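Local coordinates for neutral ceramidase (PDB 2ZWS), which hydrolyses the N-acyl linkage of ceramides to give sphingosine and a free fatty acid, using a zinc ion, and also catalyses the reverse synthesis, at residues K121-N124 / A125-G129; K220-A223 / S224-W227; D230-K234 / S235-A239; N268-E271 / I272-Q276; F277-A280 / Y281-G285. All coordinates share one frame; numbering follows the deposited sequence.

Interaction 1: residues K121-N124 / A125-G129; sequences KTFN and AIVDG
Val127 lays its CG2 methyl over one face of the Phe123 ring, a CH-pi contact one turn along the helix 120-138. CG2 stands 4.0 Å from the ring centroid and is displaced toward the rim, so its nearest ring atom is Phe123 CZ at 3.7 Å. The torsions of both residues make this possible: the phenyl group is carried anti to the backbone N of Phe123 (chi1 173°), while CG2 of Val127 lies beside its own backbone N, on the side facing the preceding turn. A second apolar pair, Thr122 CG2 and Ile126 CD1, runs side by side at 3.9 Å. The polar branch of Thr122 is directed elsewhere, with OG1 hydrogen-bonded to Glu17.

Beneath the side chains runs the i to i+4 ladder of an alpha-helix. Val127 N donates to Phe123 O at 3.0 Å in an almost straight bond (172°), and Asp128 N donates to Asn124 O at 2.9 Å.

Around the helix, Phe123 also meets the rings of Phe118 and His107. Helix 68-81 closes over this face, with Val70 against both Phe123 and Ile126 and Lys73 against Val127, while Leu63 and Phe105 from loops pack on Ile126.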
loop_
_atom_site.group_PDB
_atom_site.type_symbol
_atom_site.label_atom_id
_atom_site.label_comp_id
_atom_site.label_asym_id
_atom_site.label_seq_id
_atom_site.Cartn_x
_atom_site.Cartn_y
_atom_site.Cartn_z
ATOM N N LYS A 121 12.435 -7.799 10.140
ATOM C CA LYS A 121 11.232 -7.929 10.964
ATOM C C LYS A 121 10.002 -7.325 10.264
ATOM O O LYS A 121 8.882 -7.851 10.357
ATOM C CB LYS A 121 11.441 -7.237 12.319
ATOM C CG LYS A 121 10.457 -7.684 13.385
ATOM C CD LYS A 121 10.944 -7.301 14.800
ATOM C CE LYS A 121 10.057 -7.935 15.871
ATOM N NZ LYS A 121 10.381 -9.385 16.074
ATOM N N THR A 122 10.197 -6.194 9.587
ATOM C CA THR A 122 9.105 -5.561 8.853
ATOM C C THR A 122 8.735 -6.398 7.623
ATOM O O THR A 122 7.520 -6.682 7.377
ATOM C CB THR A 122 9.521 -4.136 8.476
ATOM O OG1 THR A 122 9.570 -3.333 9.666
ATOM C CG2 THR A 122 8.578 -3.485 7.447
ATOM N N PHE A 123 9.757 -6.857 6.900
ATOM C CA PHE A 123 9.515 -7.762 5.760
ATOM C C PHE A 123 8.695 -8.994 6.184
ATOM O O PHE A 123 7.665 -9.331 5.578
ATOM C CB PHE A 123 10.852 -8.175 5.111
ATOM C CG PHE A 123 10.707 -9.225 4.046
ATOM C CD1 PHE A 123 10.851 -10.591 4.371
ATOM C CD2 PHE A 123 10.441 -8.871 2.713
ATOM C CE1 PHE A 123 10.703 -11.581 3.382
ATOM C CE2 PHE A 123 10.278 -9.868 1.724
ATOM C CZ PHE A 123 10.417 -11.212 2.058
ATOM N N ASN A 124 9.149 -9.647 7.235
ATOM C CA ASN A 124 8.484 -10.861 7.668
ATOM C C ASN A 124 7.039 -10.601 8.099
ATOM O O ASN A 124 6.161 -11.443 7.847
ATOM C CB ASN A 124 9.238 -11.526 8.825
ATOM C CG ASN A 124 10.585 -12.147 8.431
ATOM O OD1 ASN A 124 11.438 -12.414 9.317
ATOM N ND2 ASN A 124 10.762 -12.460 7.178
ATOM N N ALA A 125 6.774 -9.468 8.766
ATOM C CA ALA A 125 5.392 -9.138 9.197
ATOM C C ALA A 125 4.475 -8.952 7.995
ATOM O O ALA A 125 3.274 -9.292 8.057
ATOM C CB ALA A 125 5.377 -7.896 10.051
ATOM N N ILE A 126 5.033 -8.351 6.936
ATOM C CA ILE A 126 4.265 -8.090 5.715
ATOM C C ILE A 126 3.891 -9.411 5.029
ATOM O O ILE A 126 2.708 -9.675 4.736
ATOM C CB ILE A 126 5.006 -7.123 4.786
ATOM C CG1 ILE A 126 5.060 -5.734 5.438
ATOM C CG2 ILE A 126 4.388 -7.088 3.394
ATOM C CD1 ILE A 126 6.035 -4.768 4.760
ATOM N N VAL A 127 4.886 -10.275 4.856
ATOM C CA VAL A 127 4.645 -11.580 4.239
ATOM C C VAL A 127 3.623 -12.358 5.052
ATOM O O VAL A 127 2.632 -12.890 4.534
ATOM C CB VAL A 127 5.940 -12.399 4.120
ATOM C CG1 VAL A 127 5.651 -13.873 3.713
ATOM C CG2 VAL A 127 6.886 -11.698 3.116
ATOM N N ASP A 128 3.870 -12.407 6.350
ATOM C CA ASP A 128 3.010 -13.223 7.226
ATOM C C ASP A 128 1.586 -12.706 7.240
ATOM O O ASP A 128 0.647 -13.490 7.253
ATOM C CB ASP A 128 3.537 -13.249 8.657
ATOM C CG ASP A 128 4.806 -14.055 8.808
ATOM O OD1 ASP A 128 5.204 -14.779 7.867
ATOM O OD2 ASP A 128 5.423 -13.952 9.892
ATOM N N GLY A 129 1.414 -11.393 7.285
ATOM C CA GLY A 129 0.061 -10.820 7.317
ATOM C C GLY A 129 -0.683 -10.954 5.993
ATOM O O GLY A 129 -1.910 -11.147 5.980
#

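Interaction 2: residues K220-A223 / S224-W227; sequences KGYA and SYHW
Tyr222 and His226 cross one turn apart on the helix 218-231, their ring planes 23° from parallel but slid so that they barely overlap, with centroids 5.7 Å apart. The nearest side-chain atoms are Tyr222 OH and His226 ND1, 3.5 Å apart, and Tyr222 CE1 also lies 3.8 Å from His226 CB. Both rings leave their backbones anti to N (chi1 -178° in each), which sends them out along the same flank of the helix. Each has a polar partner outside the pair: His226 ND1 is hydrogen-bonded to Asp230 OD1, and Tyr222 OH to a glycerol probably from the crystallisation liquor.

Four backbone bonds join the two turns. The shortest, His226 N to Tyr222 O at 2.7 Å, lies nearly in line with the carbonyl; Tyr225 N reaches Gly221 O at 3.0 Å, and Trp227 N reaches Ala223 O at 3.1 Å. This regular alpha-helix leads, through a turn, to strand 238-242, which pairs in parallel with strand 194-200, and it packs against the helix 265-286 as well.

Three further polar side chains have partners outside the two turns. Lys220 NZ, within a buried residue, donates to both Gln276 OE1 and the backbone O of Phe201. Ser224 OG is hydrogen-bonded to Ala239 O of the following strand. Tyr225 OH bonds to OD1 of Asp581, a magnesium ligand, placing this tyrosine in the second shell of the metal, and its ring stacks on that of His229. Trp227 fits between Phe237 on one flank and Phe277, Ala280 and Tyr281 of helix 265-286.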
loop_
_atom_site.group_PDB
_atom_site.type_symbol
_atom_site.label_atom_id
_atom_site.label_comp_id
_atom_site.label_asym_id
_atom_site.label_seq_id
_atom_site.Cartn_x
_atom_site.Cartn_y
_atom_site.Cartn_z
ATOM N N LYS A 220 -6.090 6.637 1.430
ATOM C CA LYS A 220 -6.836 5.424 1.045
ATOM C C LYS A 220 -7.132 4.556 2.240
ATOM O O LYS A 220 -8.211 3.983 2.354
ATOM C CB LYS A 220 -6.076 4.652 -0.041
ATOM C CG LYS A 220 -6.143 5.413 -1.423
ATOM C CD LYS A 220 -5.618 4.535 -2.543
ATOM C CE LYS A 220 -5.837 5.218 -3.923
ATOM N NZ LYS A 220 -7.298 5.327 -4.247
ATOM N N GLY A 221 -6.203 4.529 3.185
ATOM C CA GLY A 221 -6.426 3.796 4.426
ATOM C C GLY A 221 -7.547 4.410 5.249
ATOM O O GLY A 221 -8.297 3.662 5.920
ATOM N N TYR A 222 -7.660 5.741 5.256
ATOM C CA TYR A 222 -8.774 6.373 5.963
ATOM C C TYR A 222 -10.104 6.029 5.280
ATOM O O TYR A 222 -11.094 5.726 5.940
ATOM C CB TYR A 222 -8.649 7.904 6.053
ATOM C CG TYR A 222 -9.831 8.409 6.854
ATOM C CD1 TYR A 222 -10.950 8.940 6.212
ATOM C CD2 TYR A 222 -9.870 8.262 8.248
ATOM C CE1 TYR A 222 -12.064 9.347 6.928
ATOM C CE2 TYR A 222 -10.983 8.666 8.990
ATOM C CZ TYR A 222 -12.080 9.202 8.314
ATOM O OH TYR A 222 -13.185 9.608 9.007
ATOM N N ALA A 223 -10.122 6.044 3.950
ATOM C CA ALA A 223 -11.349 5.637 3.244
ATOM C C ALA A 223 -11.808 4.229 3.647
ATOM O O ALA A 223 -13.003 4.017 3.903
ATOM C CB ALA A 223 -11.118 5.730 1.746
ATOM N N SER A 224 -10.876 3.269 3.693
ATOM C CA SER A 224 -11.225 1.898 4.097
ATOM C C SER A 224 -11.745 1.886 5.533
ATOM O O SER A 224 -12.777 1.250 5.852
ATOM C CB SER A 224 -10.023 0.962 4.035
ATOM O OG SER A 224 -9.524 0.828 2.704
ATOM N N TYR A 225 -11.024 2.571 6.423
ATOM C CA TYR A 225 -11.376 2.573 7.842
ATOM C C TYR A 225 -12.738 3.241 7.990
ATOM O O TYR A 225 -13.594 2.734 8.722
ATOM C CB TYR A 225 -10.357 3.390 8.625
ATOM C CG TYR A 225 -10.691 3.572 10.086
ATOM C CD1 TYR A 225 -11.270 4.754 10.548
ATOM C CD2 TYR A 225 -10.409 2.552 11.019
ATOM C CE1 TYR A 225 -11.561 4.913 11.910
ATOM C CE2 TYR A 225 -10.692 2.718 12.360
ATOM C CZ TYR A 225 -11.288 3.891 12.786
ATOM O OH TYR A 225 -11.559 4.086 14.133
ATOM N N HIS A 226 -12.961 4.371 7.320
ATOM C CA HIS A 226 -14.256 5.030 7.470
ATOM C C HIS A 226 -15.389 4.070 7.055
ATOM O O HIS A 226 -16.416 3.962 7.741
ATOM C CB HIS A 226 -14.275 6.321 6.645
ATOM C CG HIS A 226 -15.552 7.094 6.774
ATOM N ND1 HIS A 226 -15.926 7.715 7.947
ATOM C CD2 HIS A 226 -16.540 7.344 5.880
ATOM C CE1 HIS A 226 -17.094 8.320 7.767
ATOM N NE2 HIS A 226 -17.482 8.119 6.517
ATOM N N TRP A 227 -15.224 3.367 5.934
ATOM C CA TRP A 227 -16.279 2.433 5.504
ATOM C C TRP A 227 -16.483 1.285 6.494
ATOM O O TRP A 227 -17.624 0.964 6.868
ATOM C CB TRP A 227 -15.977 1.869 4.111
ATOM C CG TRP A 227 -17.211 1.474 3.326
ATOM C CD1 TRP A 227 -18.450 1.093 3.823
ATOM C CD2 TRP A 227 -17.312 1.379 1.895
ATOM N NE1 TRP A 227 -19.303 0.807 2.769
ATOM C CE2 TRP A 227 -18.634 0.969 1.586
ATOM C CE3 TRP A 227 -16.417 1.621 0.842
ATOM C CZ2 TRP A 227 -19.075 0.798 0.264
ATOM C CZ3 TRP A 227 -16.862 1.440 -0.475
ATOM C CH2 TRP A 227 -18.176 1.028 -0.745
#

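Interaction 3: residues D230-K234 / S235-A239; sequences DVSRK and SGFVA
Water 1 accepts a hydrogen bond from Lys234 NZ at 2.7 Å; a weak link from this water to Gly236 O is doubtful, since Gly236 was modelled in two conformers. The site is a surface turn linking helix 218-231 to strand 238-242, and it opens with an ST turn: Ser232 OG accepts from Lys234 N at 3.1 Å. Ser232 is the first residue to depart from helical backbone angles, so this bond follows directly on the end of the helix.

No direct hydrogen bond joins the two arms. Water 2 does so instead, donating to Lys234 O at 2.8 Å and accepting a weak bond from Phe237 N. Between the arms the chain passes through a cis peptide before Gly236; Ser235, like Gly236, was modelled in two conformers.

The Phe237 ring meets Trp227 and touches Leu194, which roots the returning arm of the turn in the fold. With its OG anti to the backbone N (chi1 -166°), Ser232 also lies against Phe237. Its CB is 3.7 Å from Phe237 CG, and the closest atom is the hydroxyl, which meets the ring obliquely with Ser232 OG 3.4 Å from Phe237 CD2.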
loop_
_atom_site.group_PDB
_atom_site.type_symbol
_atom_site.label_atom_id
_atom_site.label_comp_id
_atom_site.label_asym_id
_atom_site.label_seq_id
_atom_site.Cartn_x
_atom_site.Cartn_y
_atom_site.Cartn_z
ATOM N N ASP A 230 -16.855 3.201 10.509
ATOM C CA ASP A 230 -17.843 4.264 10.781
ATOM C C ASP A 230 -19.167 4.060 10.029
ATOM O O ASP A 230 -20.205 4.566 10.468
ATOM C CB ASP A 230 -17.284 5.665 10.423
ATOM C CG ASP A 230 -15.980 6.024 11.159
ATOM O OD1 ASP A 230 -15.201 6.811 10.558
ATOM O OD2 ASP A 230 -15.741 5.547 12.303
ATOM N N VAL A 231 -19.134 3.383 8.877
ATOM C CA VAL A 231 -20.297 3.360 7.961
ATOM C C VAL A 231 -21.097 2.033 7.951
ATOM O O VAL A 231 -22.299 2.031 8.256
ATOM C CB VAL A 231 -19.861 3.790 6.528
ATOM C CG1 VAL A 231 -21.014 3.609 5.504
ATOM C CG2 VAL A 231 -19.375 5.221 6.542
ATOM N N SER A 232 -20.460 0.919 7.574
ATOM C CA SER A 232 -21.111 -0.419 7.647
ATOM C C SER A 232 -21.312 -0.601 9.173
ATOM O O SER A 232 -20.371 -0.824 9.860
ATOM C CB SER A 232 -20.163 -1.453 7.036
ATOM O OG SER A 232 -20.835 -2.666 6.794
ATOM N N ARG A 233 -22.499 -0.556 9.768
ATOM C CA ARG A 233 -23.435 -1.621 10.131
ATOM C C ARG A 233 -23.228 -3.147 10.120
ATOM O O ARG A 233 -23.567 -3.801 11.109
ATOM C CB ARG A 233 -24.892 -1.180 9.965
ATOM C CG ARG A 233 -25.070 0.265 10.389
ATOM C CD ARG A 233 -26.530 0.713 10.323
ATOM N NE ARG A 233 -26.640 2.136 10.016
ATOM C CZ ARG A 233 -26.457 3.128 10.889
ATOM N NH1 ARG A 233 -26.589 4.384 10.487
ATOM N NH2 ARG A 233 -26.124 2.874 12.154
ATOM N N LYS A 234 -22.680 -3.709 9.048
ATOM C CA LYS A 234 -22.482 -5.152 8.958
ATOM C C LYS A 234 -21.059 -5.518 9.369
ATOM O O LYS A 234 -20.132 -4.771 9.083
ATOM C CB LYS A 234 -22.707 -5.593 7.507
ATOM C CG LYS A 234 -22.592 -7.094 7.262
ATOM C CD LYS A 234 -22.501 -7.384 5.783
ATOM C CE LYS A 234 -22.671 -8.858 5.498
ATOM N NZ LYS A 234 -21.493 -9.664 5.932
ATOM N N SER A 235 -20.899 -6.659 10.035
ATOM C CA SER A 235 -19.562 -7.250 10.251
ATOM C C SER A 235 -19.397 -8.576 9.487
ATOM O O SER A 235 -20.373 -9.322 9.306
ATOM C CB SER A 235 -19.303 -7.446 11.750
ATOM O OG SER A 235 -20.273 -8.297 12.332
ATOM N N GLY A 236 -18.188 -8.878 9.007
ATOM C CA GLY A 236 -17.044 -7.965 9.015
ATOM C C GLY A 236 -16.802 -7.407 7.613
ATOM O O GLY A 236 -16.299 -8.103 6.711
ATOM N N PHE A 237 -17.163 -6.142 7.443
ATOM C CA PHE A 237 -17.051 -5.481 6.150
ATOM C C PHE A 237 -15.581 -5.309 5.807
ATOM O O PHE A 237 -14.764 -4.948 6.683
ATOM C CB PHE A 237 -17.705 -4.113 6.215
ATOM C CG PHE A 237 -18.007 -3.552 4.879
ATOM C CD1 PHE A 237 -17.173 -2.609 4.267
ATOM C CD2 PHE A 237 -19.143 -3.983 4.201
ATOM C CE1 PHE A 237 -17.467 -2.115 2.989
ATOM C CE2 PHE A 237 -19.445 -3.484 2.953
ATOM C CZ PHE A 237 -18.619 -2.544 2.342
ATOM N N VAL A 238 -15.244 -5.576 4.540
ATOM C CA VAL A 238 -13.898 -5.276 4.042
ATOM C C VAL A 238 -14.002 -4.366 2.841
ATOM O O VAL A 238 -14.630 -4.709 1.829
ATOM C CB VAL A 238 -13.104 -6.552 3.699
ATOM C CG1 VAL A 238 -11.682 -6.201 3.208
ATOM C CG2 VAL A 238 -13.045 -7.492 4.933
ATOM N N ALA A 239 -13.381 -3.200 2.969
ATOM C CA ALA A 239 -13.329 -2.201 1.889
ATOM C C ALA A 239 -11.885 -1.913 1.537
ATOM O O ALA A 239 -11.126 -1.431 2.369
ATOM C CB ALA A 239 -13.976 -0.905 2.320
HETATM O O HOH W 1 -19.115 -8.547 5.298
HETATM O O HOH W 2 -17.705 -3.491 9.507
#

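Interaction 4: residues N268-E271 / I272-Q276; sequences NTRE and IGLRQ
The guanidinium of Arg275 meets Glu271 at its edge: OE2 lies close to the guanidinium plane and takes hydrogen bonds from NE at 2.8 Å and NH2 at 3.0 Å. The carboxylate is turned almost perpendicular, its plane 82° from that of the guanidinium. Both nitrogens arrive on the anti side of OE2, from opposite faces of the carboxylate plane. In the conformers modelled here, one of two for each residue, Leu274 CD1 sits at the edge of the Arg270 guanidinium, and the two chains run side by side.

The salt bridge spans one turn of the helix 265-286. Glu271 bends at chi2 (61°) to bring OE2 across, whereas Arg275 stays extended from CG to NE. The backbone bond Arg275 N to Glu271 O, 2.9 Å, links the same two residues. One residue on, Ile272 O accepts both from Gln276 N and from the side-chain NE2 of Gln276 at 3.3 Å; Gln276 OE1 accepts a hydrogen bond from Lys220 NZ of helix 218-231. That helix also places Tyr222 against Arg270 and Leu274.

With two donors on a single carboxylate oxygen and a further bond from Arg275 NH1 to Asn155 O, the guanidinium is restricted in rotation, and the ion pair probably favours the charged form of Glu271.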
loop_
_atom_site.group_PDB
_atom_site.type_symbol
_atom_site.label_atom_id
_atom_site.label_comp_id
_atom_site.label_asym_id
_atom_site.label_seq_id
_atom_site.Cartn_x
_atom_site.Cartn_y
_atom_site.Cartn_z
ATOM N N ASN A 268 -6.119 16.761 6.251
ATOM C CA ASN A 268 -5.988 16.533 4.787
ATOM C C ASN A 268 -6.202 15.058 4.447
ATOM O O ASN A 268 -6.887 14.725 3.486
ATOM C CB ASN A 268 -4.625 16.969 4.249
ATOM C CG ASN A 268 -4.360 18.468 4.398
ATOM O OD1 ASN A 268 -3.201 18.912 4.238
ATOM N ND2 ASN A 268 -5.399 19.254 4.642
ATOM N N THR A 269 -5.600 14.180 5.247
ATOM C CA THR A 269 -5.729 12.729 5.061
ATOM C C THR A 269 -7.194 12.302 5.157
ATOM O O THR A 269 -7.701 11.546 4.308
ATOM C CB THR A 269 -4.875 11.971 6.120
ATOM O OG1 THR A 269 -3.492 12.276 5.924
ATOM C CG2 THR A 269 -5.064 10.476 5.996
ATOM N N ARG A 270 -7.861 12.809 6.187
ATOM C CA ARG A 270 -9.277 12.511 6.412
ATOM C C ARG A 270 -10.149 13.050 5.266
ATOM O O ARG A 270 -11.023 12.358 4.775
ATOM C CB ARG A 270 -9.723 13.099 7.760
ATOM C CG ARG A 270 -11.105 12.639 8.217
ATOM C CD ARG A 270 -11.411 13.115 9.638
ATOM N NE ARG A 270 -12.777 12.772 10.033
ATOM C CZ ARG A 270 -13.232 12.773 11.287
ATOM N NH1 ARG A 270 -14.489 12.439 11.525
ATOM N NH2 ARG A 270 -12.440 13.096 12.305
ATOM N N GLU A 271 -9.892 14.283 4.847
ATOM C CA GLU A 271 -10.693 14.912 3.805
ATOM C C GLU A 271 -10.558 14.211 2.458
ATOM O O GLU A 271 -11.564 13.939 1.813
ATOM C CB GLU A 271 -10.327 16.384 3.673
ATOM C CG GLU A 271 -11.088 17.144 2.571
ATOM C CD GLU A 271 -12.605 17.177 2.747
ATOM O OE1 GLU A 271 -13.132 16.936 3.859
ATOM O OE2 GLU A 271 -13.292 17.475 1.742
ATOM N N ILE A 272 -9.330 13.938 2.034
ATOM C CA ILE A 272 -9.105 13.262 0.737
ATOM C C ILE A 272 -9.619 11.826 0.812
ATOM O O ILE A 272 -10.199 11.300 -0.146
ATOM C CB ILE A 272 -7.608 13.364 0.281
ATOM C CG1 ILE A 272 -7.191 14.835 0.139
ATOM C CG2 ILE A 272 -7.315 12.559 -1.028
ATOM C CD1 ILE A 272 -8.086 15.664 -0.857
ATOM N N GLY A 273 -9.437 11.173 1.963
ATOM C CA GLY A 273 -10.067 9.869 2.163
ATOM C C GLY A 273 -11.571 9.918 2.053
ATOM O O GLY A 273 -12.186 9.069 1.396
ATOM N N LEU A 274 -12.172 10.907 2.690
ATOM C CA LEU A 274 -13.635 11.036 2.631
ATOM C C LEU A 274 -14.134 11.299 1.218
ATOM O O LEU A 274 -15.196 10.795 0.843
ATOM C CB LEU A 274 -14.141 12.131 3.560
ATOM C CG LEU A 274 -14.121 11.750 5.038
ATOM C CD1 LEU A 274 -14.465 12.969 5.880
ATOM C CD2 LEU A 274 -15.071 10.602 5.350
ATOM N N ARG A 275 -13.389 12.081 0.436
ATOM C CA ARG A 275 -13.807 12.351 -0.948
ATOM C C ARG A 275 -13.853 11.066 -1.772
ATOM O O ARG A 275 -14.817 10.814 -2.506
ATOM C CB ARG A 275 -12.902 13.395 -1.604
ATOM C CG ARG A 275 -13.106 14.776 -1.003
ATOM C CD ARG A 275 -12.167 15.791 -1.584
ATOM N NE ARG A 275 -12.254 17.026 -0.805
ATOM C CZ ARG A 275 -11.595 18.153 -1.057
ATOM N NH1 ARG A 275 -10.771 18.250 -2.099
ATOM N NH2 ARG A 275 -11.758 19.193 -0.239
ATOM N N GLN A 276 -12.867 10.201 -1.547
ATOM C CA GLN A 276 -12.825 8.895 -2.241
ATOM C C GLN A 276 -13.926 7.991 -1.739
ATOM O O GLN A 276 -14.618 7.350 -2.531
ATOM C CB GLN A 276 -11.471 8.206 -2.057
ATOM C CG GLN A 276 -10.355 8.976 -2.751
ATOM C CD GLN A 276 -9.017 8.390 -2.448
ATOM O OE1 GLN A 276 -8.621 7.420 -3.071
ATOM N NE2 GLN A 276 -8.319 8.948 -1.466
#

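Interaction 5: residues F277-A280 / Y281-G285; sequences FAKA and YEIAG
Regular i to i+4 bonds hold this last part of the helix 265-286, among them Tyr281 N to Phe277 O at 2.9 Å and Ala284 N to Ala280 O, also 2.9 Å. On one flank Phe277 and Tyr281 run side by side in the same direction. Tyr281 CB lies over a face of the Phe277 ring, a CH-pi contact 4.2 Å from the centroid, while the ring planes are inclined at 33° and come closest between Phe277 CZ and Tyr281 CD2, 3.6 Å apart. Both aromatic groups turn toward helix 218-231, where Trp227 and Val231 meet them.

Lys279 and Glu282 form a salt bridge on another flank, NZ to OE1 at 3.2 Å. The lysine folds at chi2 (66°), which swings its chain over Glu282 and lets NZ approach OE1 from above the carboxylate plane. Its CG also touches Ile283 CD1 at 3.9 Å, and Ile283 packs on Met182 and Val184 of strand 181-189.

Lys279 NZ has further partners, a glycerol, probably from the crystallisation liquor, and, weakly, Glu152 O. A rather long ion pair within the helix, met from above the carboxylate plane at a partly exposed lysine, probably adds only modestly to stability.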
loop_
_atom_site.group_PDB
_atom_site.type_symbol
_atom_site.label_atom_id
_atom_site.label_comp_id
_atom_site.label_asym_id
_atom_site.label_seq_id
_atom_site.Cartn_x
_atom_site.Cartn_y
_atom_site.Cartn_z
ATOM N N PHE A 277 -14.075 7.929 -0.418
ATOM C CA PHE A 277 -15.119 7.120 0.177
ATOM C C PHE A 277 -16.489 7.500 -0.388
ATOM O O PHE A 277 -17.286 6.620 -0.737
ATOM C CB PHE A 277 -15.180 7.279 1.702
ATOM C CG PHE A 277 -16.471 6.774 2.261
ATOM C CD1 PHE A 277 -16.693 5.411 2.382
ATOM C CD2 PHE A 277 -17.507 7.648 2.536
ATOM C CE1 PHE A 277 -17.947 4.909 2.819
ATOM C CE2 PHE A 277 -18.742 7.174 2.976
ATOM C CZ PHE A 277 -18.973 5.804 3.105
ATOM N N ALA A 278 -16.778 8.807 -0.449
ATOM C CA ALA A 278 -18.136 9.239 -0.788
ATOM C C ALA A 278 -18.494 8.768 -2.198
ATOM O O ALA A 278 -19.596 8.282 -2.447
ATOM C CB ALA A 278 -18.302 10.726 -0.629
ATOM N N LYS A 279 -17.526 8.857 -3.098
ATOM C CA LYS A 279 -17.755 8.414 -4.468
ATOM C C LYS A 279 -17.916 6.901 -4.555
ATOM O O LYS A 279 -18.791 6.409 -5.296
ATOM C CB LYS A 279 -16.662 8.930 -5.424
ATOM C CG LYS A 279 -16.988 8.718 -6.930
ATOM C CD LYS A 279 -18.195 9.577 -7.320
ATOM C CE LYS A 279 -18.616 9.444 -8.765
ATOM N NZ LYS A 279 -19.584 10.568 -8.972
ATOM N N ALA A 280 -17.088 6.155 -3.808
ATOM C CA ALA A 280 -17.150 4.681 -3.842
ATOM C C ALA A 280 -18.496 4.219 -3.321
ATOM O O ALA A 280 -19.117 3.340 -3.902
ATOM C CB ALA A 280 -16.021 4.077 -3.005
ATOM N N TYR A 281 -18.942 4.852 -2.242
ATOM C CA TYR A 281 -20.203 4.499 -1.635
ATOM C C TYR A 281 -21.361 4.792 -2.600
ATOM O O TYR A 281 -22.293 3.979 -2.727
ATOM C CB TYR A 281 -20.395 5.296 -0.334
ATOM C CG TYR A 281 -21.480 4.727 0.519
ATOM C CD1 TYR A 281 -22.759 5.282 0.522
ATOM C CD2 TYR A 281 -21.244 3.606 1.303
ATOM C CE1 TYR A 281 -23.782 4.701 1.294
ATOM C CE2 TYR A 281 -22.254 3.033 2.067
ATOM C CZ TYR A 281 -23.507 3.596 2.059
ATOM O OH TYR A 281 -24.483 3.036 2.830
ATOM N N GLU A 282 -21.289 5.942 -3.266
ATOM C CA GLU A 282 -22.290 6.342 -4.275
ATOM C C GLU A 282 -22.346 5.289 -5.393
ATOM O O GLU A 282 -23.429 4.768 -5.744
ATOM C CB GLU A 282 -21.936 7.696 -4.886
ATOM C CG GLU A 282 -22.897 8.056 -6.020
ATOM C CD GLU A 282 -22.585 9.339 -6.739
ATOM O OE1 GLU A 282 -21.520 9.954 -6.527
ATOM O OE2 GLU A 282 -23.446 9.768 -7.551
ATOM N N ILE A 283 -21.180 4.930 -5.923
ATOM C CA ILE A 283 -21.154 3.980 -7.052
ATOM C C ILE A 283 -21.689 2.615 -6.622
ATOM O O ILE A 283 -22.549 2.022 -7.319
ATOM C CB ILE A 283 -19.735 3.841 -7.629
ATOM C CG1 ILE A 283 -19.290 5.176 -8.239
ATOM C CG2 ILE A 283 -19.636 2.633 -8.599
ATOM C CD1 ILE A 283 -17.783 5.246 -8.501
ATOM N N ALA A 284 -21.173 2.102 -5.493
ATOM C CA ALA A 284 -21.626 0.793 -4.996
ATOM C C ALA A 284 -23.143 0.801 -4.853
ATOM O O ALA A 284 -23.798 -0.179 -5.203
ATOM C CB ALA A 284 -20.950 0.398 -3.659
ATOM N N GLY A 285 -23.684 1.933 -4.388
ATOM C CA GLY A 285 -25.119 2.054 -4.109
ATOM C C GLY A 285 -25.963 1.931 -5.353
ATOM O O GLY A 285 -27.157 1.565 -5.266
#

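Interactions 2 to 5 form one connected group, whereas interaction 1 stands apart, its centre 22 Å from that of interaction 2. Interactions 2 and 3 share helix 218-231; interactions 4 and 5 follow each other along helix 265-286. The two helices meet where His226 CD2 lies 3.5 Å from Phe277 CD2 and where Val231 CG2 approaches Phe277 CZ, also at 3.5 Å. Several contacts lie near functional sites, side chain to side chain: Tyr225 of interaction 2 is about 3 Å from the magnesium ligand Asp581, Thr269 about 6 Å from another, His37, and Ile272 about 9 Å from the zinc ligand His204. Phe123 lies about 7 Å from Ser106, a probable substrate-binding residue.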